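PDB 4CV7: virulence associated protein VapB from Rhodococcus equi, which is a plasmid-encoded virulence-associated protein of uncertain molecular function, folded as an eight-stranded antiparallel beta-barrel and probably involved in the pathogenicity of the bacterium. Local coordinates for residues F21-A35 / L55-Y67. Numbering follows the deposited sequence. Where two conformers were deposited one is given.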
# COMPACT_ATOMS: atom_id res chain seq x y z
N PHE A 21 -2.86 -6.48 -1.79
CA PHE A 21 -2.92 -5.52 -0.74
C PHE A 21 -4.28 -4.76 -0.78
O PHE A 21 -4.74 -4.41 -1.87
CB PHE A 21 -1.79 -4.44 -0.89
CG PHE A 21 -0.42 -4.85 -0.45
CD1 PHE A 21 0.30 -5.77 -1.19
CD2 PHE A 21 0.17 -4.32 0.70
CE1 PHE A 21 1.58 -6.16 -0.82
CE2 PHE A 21 1.46 -4.75 1.09
CZ PHE A 21 2.13 -5.63 0.30
N HIS A 22 -4.80 -4.45 0.39
CA HIS A 22 -5.91 -3.47 0.56
C HIS A 22 -5.45 -2.49 1.58
O HIS A 22 -4.87 -2.80 2.62
CB HIS A 22 -7.19 -4.14 0.99
CG HIS A 22 -7.75 -4.99 -0.09
ND1 HIS A 22 -7.60 -6.35 -0.11
CD2 HIS A 22 -8.48 -4.67 -1.17
CE1 HIS A 22 -8.24 -6.84 -1.17
NE2 HIS A 22 -8.80 -5.84 -1.81
N VAL A 23 -5.75 -1.26 1.33
CA VAL A 23 -5.62 -0.22 2.34
C VAL A 23 -6.88 0.59 2.43
O VAL A 23 -7.43 1.02 1.40
CB VAL A 23 -4.45 0.80 2.05
CG1 VAL A 23 -4.33 1.89 3.09
CG2 VAL A 23 -3.14 0.07 1.89
N TYR A 24 -7.32 0.91 3.62
CA TYR A 24 -8.52 1.74 3.86
C TYR A 24 -8.01 3.11 4.29
O TYR A 24 -7.41 3.24 5.37
CB TYR A 24 -9.43 1.06 4.87
CG TYR A 24 -9.77 -0.35 4.33
CD1 TYR A 24 -10.66 -0.45 3.29
CD2 TYR A 24 -9.10 -1.52 4.72
CE1 TYR A 24 -10.96 -1.65 2.69
CE2 TYR A 24 -9.40 -2.75 4.05
CZ TYR A 24 -10.31 -2.77 3.07
OH TYR A 24 -10.72 -3.85 2.33
N GLY A 25 -8.16 4.09 3.44
CA GLY A 25 -7.61 5.39 3.64
C GLY A 25 -8.68 6.46 4.04
O GLY A 25 -9.89 6.16 4.09
N PRO A 26 -8.26 7.66 4.27
CA PRO A 26 -9.20 8.74 4.64
C PRO A 26 -10.14 9.10 3.52
O PRO A 26 -9.96 8.80 2.33
CB PRO A 26 -8.26 9.90 4.97
CG PRO A 26 -7.01 9.65 4.16
CD PRO A 26 -6.84 8.14 4.27
N GLU A 27 -11.27 9.67 3.91
CA GLU A 27 -12.31 10.03 2.92
C GLU A 27 -12.93 8.77 2.29
O GLU A 27 -13.42 8.79 1.15
CB GLU A 27 -11.88 11.18 1.92
CG GLU A 27 -11.36 12.35 2.77
CD GLU A 27 -10.94 13.62 2.04
OE1 GLU A 27 -11.13 13.73 0.83
OE2 GLU A 27 -10.52 14.60 2.74
N ASP A 28 -12.92 7.65 3.05
CA ASP A 28 -13.67 6.45 2.68
C ASP A 28 -13.13 5.81 1.39
O ASP A 28 -13.85 5.26 0.59
CB ASP A 28 -15.19 6.70 2.68
CG ASP A 28 -15.70 7.41 3.94
OD1 ASP A 28 -15.10 7.33 5.05
OD2 ASP A 28 -16.82 7.93 3.83
N MET A 29 -11.81 5.91 1.19
CA MET A 29 -11.25 5.45 -0.03
C MET A 29 -10.52 4.11 0.19
O MET A 29 -10.01 3.86 1.26
CB MET A 29 -10.21 6.45 -0.54
CG MET A 29 -10.28 6.71 -1.98
SD MET A 29 -11.87 7.27 -2.68
CE MET A 29 -11.90 8.99 -2.11
N VAL A 30 -10.40 3.30 -0.82
CA VAL A 30 -9.84 2.01 -0.70
C VAL A 30 -8.76 1.78 -1.80
O VAL A 30 -9.03 2.05 -2.96
CB VAL A 30 -10.92 0.89 -0.83
CG1 VAL A 30 -10.26 -0.43 -0.76
CG2 VAL A 30 -12.05 1.08 0.18
N PHE A 31 -7.57 1.33 -1.37
CA PHE A 31 -6.47 0.95 -2.30
C PHE A 31 -6.60 -0.55 -2.53
O PHE A 31 -6.53 -1.30 -1.56
CB PHE A 31 -5.17 1.33 -1.75
CG PHE A 31 -4.00 0.99 -2.65
CD1 PHE A 31 -3.77 1.73 -3.78
CD2 PHE A 31 -3.18 -0.11 -2.40
CE1 PHE A 31 -2.70 1.40 -4.64
CE2 PHE A 31 -2.09 -0.37 -3.25
CZ PHE A 31 -1.93 0.32 -4.37
N ASP A 32 -6.60 -0.93 -3.80
CA ASP A 32 -6.51 -2.34 -4.25
C ASP A 32 -5.20 -2.49 -4.99
O ASP A 32 -5.10 -1.92 -6.12
CB ASP A 32 -7.69 -2.65 -5.18
CG ASP A 32 -7.85 -4.13 -5.60
OD1 ASP A 32 -6.99 -4.99 -5.47
OD2 ASP A 32 -8.93 -4.49 -6.09
N GLY A 33 -4.30 -3.26 -4.45
CA GLY A 33 -3.01 -3.45 -5.16
C GLY A 33 -2.59 -4.88 -5.32
O GLY A 33 -2.89 -5.74 -4.52
N ASP A 34 -1.96 -5.13 -6.47
CA ASP A 34 -1.56 -6.45 -6.87
C ASP A 34 -0.04 -6.40 -7.10
O ASP A 34 0.36 -5.74 -8.04
CB ASP A 34 -2.27 -6.82 -8.16
CG ASP A 34 -3.76 -6.93 -7.96
OD1 ASP A 34 -4.22 -7.92 -7.42
OD2 ASP A 34 -4.45 -6.10 -8.51
N ALA A 35 0.69 -7.13 -6.29
CA ALA A 35 2.15 -7.03 -6.31
C ALA A 35 2.73 -8.38 -6.64
O ALA A 35 2.19 -9.44 -6.39
CB ALA A 35 2.71 -6.54 -5.03
N LEU A 55 -3.57 14.58 -0.98
CA LEU A 55 -4.43 13.39 -0.89
C LEU A 55 -5.21 13.15 -2.16
O LEU A 55 -5.26 12.03 -2.65
CB LEU A 55 -5.32 13.54 0.38
CG LEU A 55 -6.16 12.26 0.64
CD1 LEU A 55 -5.33 11.08 1.09
CD2 LEU A 55 -7.25 12.53 1.67
N GLN A 56 -5.81 14.20 -2.69
CA GLN A 56 -6.58 14.03 -3.88
C GLN A 56 -5.74 13.58 -5.06
O GLN A 56 -6.16 12.73 -5.80
CB GLN A 56 -7.36 15.30 -4.21
CG GLN A 56 -8.30 15.27 -5.36
CD GLN A 56 -7.68 15.43 -6.73
OE1 GLN A 56 -6.58 16.00 -6.87
NE2 GLN A 56 -8.47 15.09 -7.79
N ARG A 57 -4.52 14.08 -5.17
CA ARG A 57 -3.62 13.67 -6.23
C ARG A 57 -3.21 12.19 -6.04
O ARG A 57 -3.06 11.44 -7.03
CB ARG A 57 -2.43 14.59 -6.29
CG ARG A 57 -1.51 14.31 -7.48
CD ARG A 57 -0.37 15.25 -7.51
NE ARG A 57 0.40 15.13 -8.72
CZ ARG A 57 1.28 16.02 -9.14
NH1 ARG A 57 1.45 17.12 -8.52
NH2 ARG A 57 1.86 15.76 -10.32
N LEU A 58 -2.98 11.80 -4.77
CA LEU A 58 -2.64 10.42 -4.47
C LEU A 58 -3.75 9.51 -5.00
O LEU A 58 -3.52 8.54 -5.73
CB LEU A 58 -2.45 10.23 -2.99
CG LEU A 58 -2.33 8.77 -2.51
CD1 LEU A 58 -0.96 8.21 -2.83
CD2 LEU A 58 -2.58 8.76 -1.00
N TYR A 59 -4.99 9.88 -4.70
CA TYR A 59 -6.09 9.06 -5.07
C TYR A 59 -6.32 9.06 -6.58
O TYR A 59 -6.70 8.04 -7.12
CB TYR A 59 -7.33 9.54 -4.32
CG TYR A 59 -7.32 9.23 -2.81
CD1 TYR A 59 -6.47 8.32 -2.25
CD2 TYR A 59 -8.26 9.87 -1.98
CE1 TYR A 59 -6.55 8.01 -0.91
CE2 TYR A 59 -8.35 9.56 -0.63
CZ TYR A 59 -7.52 8.60 -0.14
OH TYR A 59 -7.61 8.19 1.19
N LYS A 60 -6.16 10.19 -7.22
CA LYS A 60 -6.36 10.22 -8.66
C LYS A 60 -5.27 9.52 -9.43
O LYS A 60 -5.56 8.84 -10.43
CB LYS A 60 -6.45 11.57 -9.24
CG LYS A 60 -7.04 11.54 -10.64
CD LYS A 60 -6.76 12.76 -11.36
CE LYS A 60 -6.66 12.59 -12.84
NZ LYS A 60 -5.26 12.90 -13.19
N ASP A 61 -4.01 9.74 -9.06
CA ASP A 61 -2.88 9.43 -9.95
C ASP A 61 -2.14 8.17 -9.61
O ASP A 61 -1.27 7.77 -10.36
CB ASP A 61 -1.97 10.62 -10.09
CG ASP A 61 -2.51 11.65 -11.02
OD1 ASP A 61 -3.48 11.46 -11.71
OD2 ASP A 61 -1.88 12.73 -11.09
N THR A 62 -2.36 7.58 -8.46
CA THR A 62 -1.66 6.34 -8.13
C THR A 62 -2.00 5.29 -9.19
O THR A 62 -3.15 4.97 -9.46
CB THR A 62 -2.01 5.72 -6.79
OG1 THR A 62 -1.63 6.61 -5.74
CG2 THR A 62 -1.32 4.35 -6.57
N VAL A 63 -0.96 4.68 -9.79
CA VAL A 63 -1.04 3.49 -10.63
C VAL A 63 -0.22 2.34 -10.18
O VAL A 63 -0.41 1.20 -10.65
CB VAL A 63 -0.78 3.81 -12.15
CG1 VAL A 63 -1.71 4.89 -12.68
CG2 VAL A 63 0.71 4.14 -12.40
N SER A 64 0.77 2.61 -9.36
CA SER A 64 1.71 1.53 -8.91
C SER A 64 2.12 1.79 -7.51
O SER A 64 1.90 2.84 -6.93
CB SER A 64 2.89 1.42 -9.80
OG SER A 64 3.78 2.49 -9.58
N PHE A 65 2.69 0.75 -6.91
CA PHE A 65 3.16 0.82 -5.51
C PHE A 65 4.35 -0.11 -5.35
O PHE A 65 4.48 -1.08 -6.07
CB PHE A 65 2.05 0.58 -4.48
CG PHE A 65 1.59 -0.84 -4.36
CD1 PHE A 65 1.02 -1.54 -5.43
CD2 PHE A 65 1.85 -1.60 -3.20
CE1 PHE A 65 0.64 -2.88 -5.29
CE2 PHE A 65 1.48 -2.92 -3.09
CZ PHE A 65 0.88 -3.54 -4.15
N GLN A 66 5.16 0.21 -4.32
CA GLN A 66 6.23 -0.65 -3.92
C GLN A 66 6.26 -0.76 -2.44
O GLN A 66 5.94 0.20 -1.76
CB GLN A 66 7.61 -0.13 -4.39
CG GLN A 66 7.73 -0.07 -5.90
CD GLN A 66 9.00 0.66 -6.40
OE1 GLN A 66 9.85 0.88 -5.60
NE2 GLN A 66 8.88 1.41 -7.47
N TYR A 67 6.59 -1.91 -1.94
CA TYR A 67 6.69 -2.12 -0.48
C TYR A 67 8.05 -2.61 -0.06
O TYR A 67 8.76 -3.25 -0.87
CB TYR A 67 5.53 -3.06 -0.02
CG TYR A 67 5.68 -4.49 -0.48
CD1 TYR A 67 6.63 -5.37 0.18
CD2 TYR A 67 5.04 -4.98 -1.59
CE1 TYR A 67 6.77 -6.66 -0.22
CE2 TYR A 67 5.12 -6.29 -1.94
CZ TYR A 67 5.97 -7.08 -1.30
OH TYR A 67 6.18 -8.41 -1.64
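Core packing of F21, F31 and A35 against F65 and Y67 inside the barrel, joined to a contact of helix 55-61 with the turn end of the hairpin of strands 18-25 and 29-37, illustrates how a closed sheet is filled. At the hub is F65: with CG between the backbone N and carbonyl carbon (chi1 74°), its ring is set between the F21 and F31 rings and the backbone at G33 and D34, with A35 CB at CZ. F31 turns its edge to the F65 face, CZ lying 3.6 Å from F65 CD1, while F65 in turn presents its own edge to the F21 face, the planes at 71°: two successive T-shaped pairs. F65 CE1 comes 3.7 Å from G33 CA, where the absent side chain leaves room for the ring. Y67 extends the cluster, taking F21 CZ over its face and A35 CB at its edge. Toward the barrel end, Y59 OH donates a 2.7 Å hydrogen bond to P26 O, and M29 lays CG over the centre of the Y59 ring in a CH-pi contact. L55 packs CD1 on P26 CG, and W107 meets both Y59 and F31. Aromatic core and a helix that probably helps close this end befit VapB's two-Greek-key, eight-stranded antiparallel barrel.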